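Local atomic coordinates of sulfonate ABC transporter, periplasmic sulfonate-binding protein SsuA (Methylobacillus flagellatus, PDB entry 3UIF), a protein that probably binds sulfonates or related sulfate esters in the periplasm and hands them to an ABC transporter for uptake. Residues Asp209-Asn214 / Met304-Phe309; Ile217-Val222 / Ala311-Glu316; Ala224-Val229 / Trp270-Asp275. One frame throughout, in Å; residues are numbered along the deposited sequence.

In the fold
Helix 208-213 and helix 215-233 follow strand 202-207 in one lobe, and along them lie, in order, 209-214, 217-222 and 224-229. Interaction 3 closes the shortest loop, when the chain returns at 270-275 before helix 276-291. Interaction 1 comes next, through the turn 304-309, and interaction 2 last, through 311-316. Interactions 1 and 2 alternate along the chain, so their loops cross, while that of interaction 3 falls within both. Phe309 joins interactions 1 and 2 by packing on Thr218 and Val222; Leu226 meets Ala313 between interactions 2 and 3. Together they fasten the C-terminal helix 308-316 and the loop before helix 276-291 to helix 208-213 and helix 215-233.

Interaction 1 of 3, residues Asp209-Asn214 / Met304-Phe309; sequences DFVKQN and MLNPHF
Asn306, whose amide lies near Val211 across the contact, has both ends of its side chain in use at the start of helix 308-316, in one lobe of a type II periplasmic binding protein fold. OD1 accepts from the backbone N of His308 at 3.1 Å, a nearly straight capping bond (161° at the hydrogen) that closes an Asx turn. The donor sits above the carbonyl plane, 38° out of it. ND2 donates to Gln90 OE1 on strand 89-94, and with both bonds in place the amide has little freedom to turn. The C-terminal chain here runs along a sheet strand: the backbones of Met304, a selenomethionine, and Asn306 bond to Leu91.

Helix 208-213 comes to this turn through one apolar touch. Val211 turns its CB toward the turn and sends CG1, anti to its backbone N (chi1 174°), to the edge of the Phe309 ring. CG1 lies near the ring plane, 3.8 Å from Phe309 CZ and 4.0 Å from Phe309 CE2. The same methyl stays 4.5 Å from Asn306 ND2, a loose approach without a bond. Thr218 and Val222 of helix 215-233 and Val92 of strand 89-94 also pack on Phe309, so the ring joins two helices and a sheet strand. Over one face of that ring, offset toward the rim, His308 CD2 stands 3.9 Å above the plane.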
# COMPACT_ATOMS: atom_id res chain seq x y z
N ASP A 209 17.77 -11.04 -9.02
CA ASP A 209 18.86 -12.00 -8.91
C ASP A 209 18.60 -13.07 -7.86
O ASP A 209 19.09 -14.20 -7.99
CB ASP A 209 20.14 -11.28 -8.50
CG ASP A 209 20.83 -10.60 -9.65
OD1 ASP A 209 21.86 -9.93 -9.38
OD2 ASP A 209 20.36 -10.73 -10.80
N PHE A 210 17.88 -12.72 -6.80
CA PHE A 210 17.57 -13.70 -5.78
C PHE A 210 16.59 -14.76 -6.30
O PHE A 210 16.76 -15.95 -6.04
CB PHE A 210 17.02 -13.07 -4.50
CG PHE A 210 16.80 -14.08 -3.43
CD1 PHE A 210 17.84 -14.41 -2.56
CD2 PHE A 210 15.60 -14.79 -3.36
CE1 PHE A 210 17.66 -15.40 -1.60
CE2 PHE A 210 15.43 -15.77 -2.41
CZ PHE A 210 16.45 -16.07 -1.52
N VAL A 211 15.57 -14.30 -7.01
CA VAL A 211 14.55 -15.15 -7.60
C VAL A 211 15.17 -16.08 -8.63
O VAL A 211 14.98 -17.30 -8.57
CB VAL A 211 13.47 -14.29 -8.28
CG1 VAL A 211 12.47 -15.15 -9.04
CG2 VAL A 211 12.77 -13.42 -7.23
N LYS A 212 15.93 -15.50 -9.58
CA LYS A 212 16.59 -16.27 -10.62
C LYS A 212 17.43 -17.37 -10.00
O LYS A 212 17.41 -18.49 -10.48
CB LYS A 212 17.44 -15.37 -11.53
CG LYS A 212 16.70 -14.84 -12.77
CD LYS A 212 17.64 -14.21 -13.80
CE LYS A 212 18.26 -15.26 -14.73
NZ LYS A 212 18.97 -14.72 -15.93
N GLN A 213 18.15 -17.06 -8.93
CA GLN A 213 18.98 -18.06 -8.27
C GLN A 213 18.17 -19.03 -7.38
O GLN A 213 18.50 -20.21 -7.30
CB GLN A 213 20.12 -17.39 -7.48
CG GLN A 213 21.18 -16.71 -8.35
CD GLN A 213 22.14 -17.71 -8.99
OE1 GLN A 213 21.99 -18.09 -10.17
NE2 GLN A 213 23.13 -18.15 -8.21
N ASN A 214 17.12 -18.55 -6.72
CA ASN A 214 16.42 -19.39 -5.75
C ASN A 214 14.91 -19.44 -5.94
O ASN A 214 14.16 -18.94 -5.10
CB ASN A 214 16.81 -19.01 -4.31
CG ASN A 214 18.32 -18.90 -4.12
OD1 ASN A 214 18.83 -17.88 -3.67
ND2 ASN A 214 19.04 -19.95 -4.47
N MSE A 304 8.46 -6.31 -13.94
CA MSE A 304 8.38 -6.02 -12.51
C MSE A 304 7.29 -6.84 -11.84
O MSE A 304 7.29 -6.98 -10.63
CB MSE A 304 8.10 -4.54 -12.56
CG MSE A 304 7.68 -3.92 -11.25
SE MSE A 304 7.50 -1.99 -11.62
CE MSE A 304 7.31 -1.54 -9.74
N LEU A 305 6.37 -7.39 -12.62
CA LEU A 305 5.34 -8.25 -12.05
C LEU A 305 5.53 -9.72 -12.40
O LEU A 305 5.55 -10.09 -13.58
CB LEU A 305 3.96 -7.82 -12.52
CG LEU A 305 3.54 -6.35 -12.44
CD1 LEU A 305 2.22 -6.20 -13.18
CD2 LEU A 305 3.46 -5.86 -11.00
N ASN A 306 5.67 -10.57 -11.38
CA ASN A 306 5.79 -12.00 -11.58
C ASN A 306 4.67 -12.79 -10.88
O ASN A 306 4.76 -13.04 -9.68
CB ASN A 306 7.16 -12.47 -11.11
CG ASN A 306 7.46 -13.90 -11.51
OD1 ASN A 306 6.61 -14.62 -12.02
ND2 ASN A 306 8.69 -14.32 -11.26
N PRO A 307 3.63 -13.20 -11.64
CA PRO A 307 2.49 -13.94 -11.07
C PRO A 307 2.72 -15.44 -10.84
O PRO A 307 1.81 -16.13 -10.36
CB PRO A 307 1.39 -13.74 -12.13
CG PRO A 307 2.14 -13.61 -13.41
CD PRO A 307 3.45 -12.93 -13.08
N HIS A 308 3.90 -15.95 -11.17
CA HIS A 308 4.14 -17.40 -11.12
C HIS A 308 4.03 -18.03 -9.74
O HIS A 308 3.57 -19.16 -9.62
CB HIS A 308 5.48 -17.77 -11.80
CG HIS A 308 5.94 -19.20 -11.53
ND1 HIS A 308 5.31 -20.28 -12.04
CD2 HIS A 308 7.00 -19.69 -10.74
CE1 HIS A 308 5.94 -21.41 -11.63
NE2 HIS A 308 6.97 -21.05 -10.83
N PHE A 309 4.45 -17.30 -8.71
CA PHE A 309 4.49 -17.83 -7.34
C PHE A 309 3.13 -17.90 -6.62
O PHE A 309 2.89 -18.83 -5.84
CB PHE A 309 5.52 -17.08 -6.50
CG PHE A 309 6.89 -17.15 -7.08
CD1 PHE A 309 7.65 -18.31 -6.95
CD2 PHE A 309 7.41 -16.09 -7.81
CE1 PHE A 309 8.92 -18.40 -7.52
CE2 PHE A 309 8.68 -16.16 -8.38
CZ PHE A 309 9.44 -17.33 -8.23

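Interaction 2 of 3, residues Ile217-Val222 / Ala311-Glu316; sequences ITQAIV and ATALKE
Segments 217-222 of helix 215-233 and 311-316 of helix 308-316 cross at -57°, with their axes 9.7 Å apart at closest approach and the CA atoms of Val222 and Ala313 nearest, at 6.9 Å. Gln219 contributes most of the contact on its helix. Its CG stands anti to the backbone N (chi1 -174°) and the chain then bends at chi2 (63°), which lays the amide obliquely across Thr312. On the Thr312 side OE1 packs against carbon, Thr312 CG2 lying 3.4 Å from Gln219 OE1, and the Thr312 hydroxyl bonds to His308 O in its own helix. NE2 of Gln219 passes 3.8 Å from Ala313 CB, and its bonds go just beyond the two segments, to Phe309 O and Thr223 OG1. Glu316 OE2 reaches the same Thr223 hydroxyl. Beside the amide, Val222 CG1 adds a looser apolar contact, 4.4 Å from Ala313 CB. With an alanine here in place of Gln219, Phe309 O and the Thr223 hydroxyl would probably lose their amide donor, and a gap is likely to open beside Thr312. The chemistry implies a helix crossing joined by one amide that packs against a threonine and an alanine while bonding to both helices, with little purely apolar contact.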
# COMPACT_ATOMS: atom_id res chain seq x y z
N ILE A 217 13.07 -21.42 -2.80
CA ILE A 217 12.94 -20.58 -1.61
C ILE A 217 11.91 -19.47 -1.79
O ILE A 217 11.11 -19.20 -0.88
CB ILE A 217 14.30 -19.97 -1.20
CG1 ILE A 217 15.23 -21.05 -0.66
CG2 ILE A 217 14.12 -18.84 -0.18
CD1 ILE A 217 16.62 -20.56 -0.36
N THR A 218 11.94 -18.82 -2.96
CA THR A 218 11.01 -17.73 -3.25
C THR A 218 9.60 -18.27 -3.10
O THR A 218 8.75 -17.64 -2.49
CB THR A 218 11.21 -17.14 -4.66
OG1 THR A 218 12.54 -16.63 -4.79
CG2 THR A 218 10.20 -16.01 -4.94
N GLN A 219 9.38 -19.47 -3.63
CA GLN A 219 8.09 -20.15 -3.55
C GLN A 219 7.69 -20.44 -2.10
O GLN A 219 6.54 -20.25 -1.73
CB GLN A 219 8.12 -21.45 -4.35
CG GLN A 219 6.77 -22.14 -4.41
CD GLN A 219 5.73 -21.31 -5.13
OE1 GLN A 219 5.83 -21.08 -6.34
NE2 GLN A 219 4.73 -20.83 -4.37
N ALA A 220 8.65 -20.89 -1.30
CA ALA A 220 8.36 -21.23 0.07
C ALA A 220 7.87 -19.98 0.80
O ALA A 220 6.88 -20.03 1.54
CB ALA A 220 9.59 -21.83 0.73
N ILE A 221 8.53 -18.86 0.53
CA ILE A 221 8.12 -17.56 1.08
C ILE A 221 6.72 -17.13 0.66
O ILE A 221 5.89 -16.79 1.50
CB ILE A 221 9.18 -16.49 0.78
CG1 ILE A 221 10.20 -16.49 1.90
CG2 ILE A 221 8.58 -15.09 0.69
CD1 ILE A 221 11.60 -16.29 1.40
N VAL A 222 6.45 -17.17 -0.64
CA VAL A 222 5.12 -16.84 -1.16
C VAL A 222 4.02 -17.77 -0.64
O VAL A 222 2.97 -17.30 -0.17
CB VAL A 222 5.10 -16.79 -2.70
CG1 VAL A 222 3.73 -16.36 -3.18
CG2 VAL A 222 6.17 -15.83 -3.22
N ALA A 311 0.19 -18.07 -8.33
CA ALA A 311 -0.41 -19.15 -9.11
C ALA A 311 -0.04 -20.53 -8.55
O ALA A 311 -0.94 -21.34 -8.28
CB ALA A 311 -0.02 -19.03 -10.58
N THR A 312 1.26 -20.79 -8.35
CA THR A 312 1.69 -22.07 -7.77
C THR A 312 1.10 -22.25 -6.36
O THR A 312 0.53 -23.30 -6.04
CB THR A 312 3.23 -22.24 -7.78
OG1 THR A 312 3.71 -22.20 -9.12
CG2 THR A 312 3.65 -23.57 -7.15
N ALA A 313 1.20 -21.20 -5.55
CA ALA A 313 0.73 -21.22 -4.16
C ALA A 313 -0.77 -21.48 -4.00
O ALA A 313 -1.15 -22.28 -3.15
CB ALA A 313 1.15 -19.95 -3.43
N LEU A 314 -1.59 -20.82 -4.82
CA LEU A 314 -3.06 -20.96 -4.77
C LEU A 314 -3.53 -22.37 -5.16
O LEU A 314 -4.47 -22.89 -4.56
CB LEU A 314 -3.74 -19.94 -5.68
CG LEU A 314 -3.59 -18.42 -5.48
CD1 LEU A 314 -4.31 -17.73 -6.62
CD2 LEU A 314 -4.08 -17.90 -4.14
N LYS A 315 -2.89 -22.96 -6.17
CA LYS A 315 -3.11 -24.36 -6.52
C LYS A 315 -2.71 -25.25 -5.33
O LYS A 315 -3.49 -26.07 -4.89
CB LYS A 315 -2.33 -24.75 -7.80
CG LYS A 315 -2.39 -26.24 -8.18
CD LYS A 315 -1.71 -26.51 -9.53
CE LYS A 315 -1.47 -27.99 -9.82
NZ LYS A 315 -0.14 -28.50 -9.33
N GLU A 316 -1.51 -25.06 -4.81
CA GLU A 316 -0.97 -25.84 -3.69
C GLU A 316 -1.83 -25.75 -2.44
O GLU A 316 -1.94 -26.71 -1.68
CB GLU A 316 0.42 -25.33 -3.36
CG GLU A 316 1.50 -26.38 -3.17
CD GLU A 316 2.90 -25.77 -3.33
OE1 GLU A 316 3.66 -26.29 -4.19
OE2 GLU A 316 3.23 -24.77 -2.62

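Interaction 3 of 3, residues Ala224-Val229 / Trp270-Asp275; sequences AYLKSV and WSPLYD
Trp270 and Pro272 belong to the irregular loop that leads into helix 276-291, and both lie against helix 215-233 in a buried part of this type II periplasmic binding protein fold. The contact is largely apolar, with no hydrogen bond between the segments, and on the helix it rests on two side chains one turn apart. Leu226, with CG anti to its carbonyl carbon (chi1 -65°), reaches out with CD2 to the CB-CG side of the proline ring: CD2 is 3.7 Å from Pro272 CB and 3.8 Å from Pro272 CG.

Val229 uses its two methyls for different neighbours. CG1, anti to the backbone N, approaches the backbone of the loop, 3.5 Å from Trp270 O and 3.9 Å from Trp270 CB. CG2 instead lies over one face of Tyr225 in its own helix, toward the rim of the ring. The indole of Trp270 makes edge-to-face contacts with Trp266 and Tyr241, and its side chain lies about 4 Å from a bound glycerol, which may mark a pocket, though it probably comes from the crystallisation liquor.

Polar bonds within the loop and to its neighbours shape it. Ser271 OG accepts from the backbone N of Leu273 at 3.3 Å, an ST turn spanning Pro272. Tyr274 is the centre of an inverse gamma turn, and its hydroxyl bonds to Leu91 O and probably to Asn306 O, tying the loop to strand 89-94. Asp275 then N-caps helix 276-291, its OD1 accepting from Leu278 N.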
# COMPACT_ATOMS: atom_id res chain seq x y z
N ALA A 224 4.11 -19.52 2.11
CA ALA A 224 3.99 -19.22 3.54
C ALA A 224 3.25 -17.91 3.79
O ALA A 224 2.38 -17.84 4.65
CB ALA A 224 5.35 -19.22 4.22
N TYR A 225 3.58 -16.89 3.02
CA TYR A 225 2.90 -15.61 3.06
C TYR A 225 1.39 -15.73 2.87
O TYR A 225 0.61 -15.24 3.69
CB TYR A 225 3.44 -14.70 1.98
CG TYR A 225 2.80 -13.33 1.96
CD1 TYR A 225 3.15 -12.37 2.90
CD2 TYR A 225 1.85 -13.00 0.99
CE1 TYR A 225 2.58 -11.11 2.88
CE2 TYR A 225 1.26 -11.75 0.96
CZ TYR A 225 1.62 -10.80 1.91
OH TYR A 225 1.05 -9.54 1.89
N LEU A 226 0.98 -16.35 1.77
CA LEU A 226 -0.44 -16.53 1.49
C LEU A 226 -1.19 -17.32 2.57
O LEU A 226 -2.37 -17.06 2.83
CB LEU A 226 -0.64 -17.15 0.10
CG LEU A 226 -0.19 -16.25 -1.04
CD1 LEU A 226 -0.36 -16.94 -2.39
CD2 LEU A 226 -0.93 -14.91 -1.03
N LYS A 227 -0.51 -18.27 3.21
CA LYS A 227 -1.12 -18.98 4.34
C LYS A 227 -1.57 -18.00 5.41
O LYS A 227 -2.71 -18.08 5.87
CB LYS A 227 -0.18 -20.01 4.92
CG LYS A 227 -0.29 -21.36 4.25
CD LYS A 227 0.93 -22.22 4.55
CE LYS A 227 0.48 -23.58 5.03
NZ LYS A 227 1.62 -24.54 5.02
N SER A 228 -0.69 -17.06 5.77
CA SER A 228 -1.04 -16.02 6.73
C SER A 228 -2.19 -15.14 6.22
O SER A 228 -3.14 -14.85 6.96
CB SER A 228 0.18 -15.14 7.04
OG SER A 228 1.22 -15.89 7.64
N VAL A 229 -2.10 -14.74 4.96
CA VAL A 229 -3.08 -13.88 4.33
C VAL A 229 -4.47 -14.54 4.26
O VAL A 229 -5.47 -13.91 4.55
CB VAL A 229 -2.60 -13.41 2.95
CG1 VAL A 229 -3.68 -12.64 2.21
CG2 VAL A 229 -1.37 -12.52 3.11
N TRP A 270 -7.38 -8.11 0.60
CA TRP A 270 -6.18 -8.88 0.84
C TRP A 270 -5.77 -9.66 -0.38
O TRP A 270 -4.84 -10.45 -0.33
CB TRP A 270 -6.42 -9.82 2.02
CG TRP A 270 -6.50 -9.09 3.36
CD1 TRP A 270 -7.65 -8.62 4.00
CD2 TRP A 270 -5.40 -8.72 4.24
NE1 TRP A 270 -7.34 -8.00 5.18
CE2 TRP A 270 -6.01 -8.03 5.39
CE3 TRP A 270 -4.01 -8.89 4.21
CZ2 TRP A 270 -5.24 -7.53 6.45
CZ3 TRP A 270 -3.25 -8.39 5.28
CH2 TRP A 270 -3.86 -7.73 6.37
N SER A 271 -6.46 -9.44 -1.50
CA SER A 271 -6.28 -10.24 -2.70
C SER A 271 -4.86 -10.17 -3.27
O SER A 271 -4.28 -9.10 -3.40
CB SER A 271 -7.30 -9.84 -3.76
OG SER A 271 -7.06 -10.52 -4.98
N PRO A 272 -4.29 -11.33 -3.60
CA PRO A 272 -2.96 -11.41 -4.20
C PRO A 272 -3.00 -11.58 -5.71
O PRO A 272 -1.98 -11.80 -6.35
CB PRO A 272 -2.39 -12.67 -3.55
CG PRO A 272 -3.59 -13.54 -3.36
CD PRO A 272 -4.74 -12.63 -3.08
N LEU A 273 -4.20 -11.48 -6.28
CA LEU A 273 -4.39 -11.70 -7.71
C LEU A 273 -3.74 -10.62 -8.56
O LEU A 273 -3.78 -9.43 -8.23
CB LEU A 273 -5.89 -11.81 -8.03
CG LEU A 273 -6.60 -12.96 -7.32
CD1 LEU A 273 -8.03 -13.08 -7.81
CD2 LEU A 273 -5.86 -14.29 -7.52
N TYR A 274 -3.14 -11.07 -9.66
CA TYR A 274 -2.53 -10.18 -10.63
C TYR A 274 -3.57 -9.84 -11.67
O TYR A 274 -3.35 -10.04 -12.86
CB TYR A 274 -1.29 -10.84 -11.26
CG TYR A 274 -0.09 -10.94 -10.32
CD1 TYR A 274 -0.06 -11.92 -9.31
CD2 TYR A 274 1.00 -10.06 -10.44
CE1 TYR A 274 1.01 -12.01 -8.45
CE2 TYR A 274 2.09 -10.15 -9.58
CZ TYR A 274 2.08 -11.12 -8.59
OH TYR A 274 3.14 -11.23 -7.72
N ASP A 275 -4.70 -9.32 -11.22
CA ASP A 275 -5.83 -9.10 -12.10
C ASP A 275 -5.68 -7.83 -12.95
O ASP A 275 -4.68 -7.12 -12.86
CB ASP A 275 -7.18 -9.17 -11.35
CG ASP A 275 -7.27 -8.21 -10.15
OD1 ASP A 275 -6.54 -7.19 -10.09
OD2 ASP A 275 -8.13 -8.47 -9.27